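Local coordinates for protein trypanothione-dependent glyoxalase I (Leishmania major, PDB 2C21) that is a trypanothione-dependent glyoxalase I of the glyoxalase/bleomycin resistance protein/dioxygenase superfamily, with nickel bound, at residues I102-E105 with F110-F113. Numbering follows the deposited sequence.
Sequences IDYE and FMAF
Phe113 O is gripped by two consecutive amides of the antiparallel partner strand. Asp103 N lies 2.8 Å from Phe113 O in a bent bond (135° at the hydrogen). Tyr104 N reaches Phe113 O over 3.2 Å but nearly straight (165°). Two residues thus face one, the definition of a classic beta bulge, and the helix-like backbone of Asp103 makes the kink. The ladder is regular again beyond it: Phe113 N donates to Tyr104 O at 2.8 Å, and Glu105 pairs with Ala112 without hydrogen bonds. On one face Tyr104 holds CG anti to its backbone N (chi1 174°), which carries the ring along the hairpin towards Met111. Met111 CG meets the ring edge near its plane, 3.9 Å from Tyr104 CE2. The flexible thioether bends at chi3, turning CE back to the same carbon, while Met111 SD lies 5.3 Å from the Tyr104 ring centroid, oblique to it, in a Met-aromatic contact. Phe113 shares this face; its apolar ring suits edge-to-face packing on the nickel ligand His80. The other face bears Ala112, whose small methyl fits closely beneath helix 88-97, and Glu105, whose carboxylate suits a salt bridge with Arg96. Strand 102-105 is outermost in its mixed sheet within this chain, and 111-115 joins it to 121-126, in the beta-alpha-beta-beta-beta module of the glyoxalase fold, beside the nickel site.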
ATOM      1  N   ILE A 102       9.243 -14.333  11.928  1.00 39.52           N
ATOM      2  CA  ILE A 102       9.295 -13.045  12.618  1.00 39.97           C
ATOM      3  C   ILE A 102      10.663 -12.427  12.337  1.00 40.66           C
ATOM      4  O   ILE A 102      11.670 -12.890  12.853  1.00 40.38           O
ATOM      5  CB  ILE A 102       9.090 -13.202  14.160  1.00 40.22           C
ATOM      6  CG1 ILE A 102       7.880 -14.099  14.478  1.00 40.43           C
ATOM      7  CG2 ILE A 102       8.932 -11.834  14.830  1.00 40.15           C
ATOM      8  CD1 ILE A 102       6.576 -13.656  13.827  1.00 40.81           C
ATOM      9  N   ASP A 103      10.700 -11.390  11.505  1.00 41.61           N
ATOM     10  CA  ASP A 103      11.974 -10.791  11.081  1.00 42.37           C
ATOM     11  C   ASP A 103      12.544  -9.853  12.150  1.00 42.61           C
ATOM     12  O   ASP A 103      13.760  -9.801  12.358  1.00 42.85           O
ATOM     13  CB  ASP A 103      11.793 -10.055   9.749  1.00 42.79           C
ATOM     14  CG  ASP A 103      13.078  -9.429   9.250  1.00 44.72           C
ATOM     15  OD1 ASP A 103      13.983 -10.167   8.811  1.00 47.56           O
ATOM     16  OD2 ASP A 103      13.182  -8.188   9.296  1.00 48.00           O
ATOM     17  N   TYR A 104      11.660  -9.139  12.844  1.00 42.96           N
ATOM     18  CA  TYR A 104      12.059  -8.182  13.874  1.00 43.08           C
ATOM     19  C   TYR A 104      10.946  -8.009  14.904  1.00 43.17           C
ATOM     20  O   TYR A 104       9.771  -8.036  14.559  1.00 42.75           O
ATOM     21  CB  TYR A 104      12.376  -6.828  13.228  1.00 43.31           C
ATOM     22  CG  TYR A 104      12.656  -5.710  14.211  1.00 43.82           C
ATOM     23  CD1 TYR A 104      13.892  -5.613  14.856  1.00 43.91           C
ATOM     24  CD2 TYR A 104      11.695  -4.738  14.484  1.00 44.32           C
ATOM     25  CE1 TYR A 104      14.160  -4.581  15.754  1.00 44.70           C
ATOM     26  CE2 TYR A 104      11.949  -3.707  15.392  1.00 44.22           C
ATOM     27  CZ  TYR A 104      13.183  -3.630  16.014  1.00 44.95           C
ATOM     28  OH  TYR A 104      13.434  -2.609  16.902  1.00 44.58           O
ATOM     29  N   GLU A 105      11.334  -7.825  16.164  1.00 43.60           N
ATOM     30  CA  GLU A 105      10.398  -7.591  17.255  1.00 43.97           C
ATOM     31  C   GLU A 105      11.140  -6.792  18.321  1.00 44.49           C
ATOM     32  O   GLU A 105      12.112  -7.292  18.877  1.00 44.58           O
ATOM     33  CB  GLU A 105       9.937  -8.941  17.826  1.00 44.36           C
ATOM     34  CG  GLU A 105       8.686  -8.898  18.719  1.00 44.86           C
ATOM     35  CD  GLU A 105       8.572 -10.114  19.651  1.00 45.93           C
ATOM     36  OE1 GLU A 105       7.788 -10.059  20.628  1.00 45.40           O
ATOM     37  OE2 GLU A 105       9.274 -11.121  19.415  1.00 45.88           O
ATOM     38  N   PHE A 110       6.207  -1.692  20.399  1.00 40.93           N
ATOM     39  CA  PHE A 110       5.776  -0.675  19.440  1.00 40.67           C
ATOM     40  C   PHE A 110       5.709  -1.222  18.009  1.00 40.19           C
ATOM     41  O   PHE A 110       4.802  -0.880  17.239  1.00 39.79           O
ATOM     42  CB  PHE A 110       6.717   0.542  19.492  1.00 40.70           C
ATOM     43  CG  PHE A 110       6.499   1.527  18.375  1.00 41.05           C
ATOM     44  CD1 PHE A 110       5.312   2.242  18.287  1.00 41.16           C
ATOM     45  CD2 PHE A 110       7.467   1.720  17.395  1.00 42.21           C
ATOM     46  CE1 PHE A 110       5.099   3.141  17.249  1.00 41.31           C
ATOM     47  CE2 PHE A 110       7.263   2.625  16.355  1.00 40.83           C
ATOM     48  CZ  PHE A 110       6.078   3.333  16.283  1.00 40.91           C
ATOM     49  N   MET A 111       6.665  -2.079  17.663  1.00 40.04           N
ATOM     50  CA  MET A 111       6.911  -2.437  16.266  1.00 39.88           C
ATOM     51  C   MET A 111       7.419  -3.866  16.106  1.00 39.00           C
ATOM     52  O   MET A 111       8.194  -4.359  16.916  1.00 38.43           O
ATOM     53  CB  MET A 111       7.930  -1.455  15.688  1.00 40.62           C
ATOM     54  CG  MET A 111       8.647  -1.891  14.415  1.00 43.64           C
ATOM     55  SD  MET A 111       9.801  -0.623  13.817  1.00 49.40           S
ATOM     56  CE  MET A 111      10.535  -0.027  15.335  1.00 48.25           C
ATOM     57  N   ALA A 112       6.974  -4.526  15.039  1.00 38.40           N
ATOM     58  CA  ALA A 112       7.526  -5.815  14.645  1.00 37.88           C
ATOM     59  C   ALA A 112       7.415  -5.955  13.150  1.00 37.78           C
ATOM     60  O   ALA A 112       6.633  -5.249  12.512  1.00 37.09           O
ATOM     61  CB  ALA A 112       6.802  -6.961  15.345  1.00 38.25           C
ATOM     62  N   PHE A 113       8.228  -6.842  12.594  1.00 37.72           N
ATOM     63  CA  PHE A 113       8.128  -7.192  11.188  1.00 37.76           C
ATOM     64  C   PHE A 113       7.923  -8.687  11.070  1.00 37.44           C
ATOM     65  O   PHE A 113       8.670  -9.466  11.659  1.00 36.87           O
ATOM     66  CB  PHE A 113       9.388  -6.780  10.424  1.00 37.93           C
ATOM     67  CG  PHE A 113       9.358  -5.370   9.929  1.00 38.78           C
ATOM     68  CD1 PHE A 113       9.923  -4.346  10.674  1.00 40.41           C
ATOM     69  CD2 PHE A 113       8.762  -5.061   8.706  1.00 41.59           C
ATOM     70  CE1 PHE A 113       9.894  -3.035  10.215  1.00 40.76           C
ATOM     71  CE2 PHE A 113       8.736  -3.739   8.233  1.00 41.36           C
ATOM     72  CZ  PHE A 113       9.301  -2.731   8.994  1.00 40.01           C
TER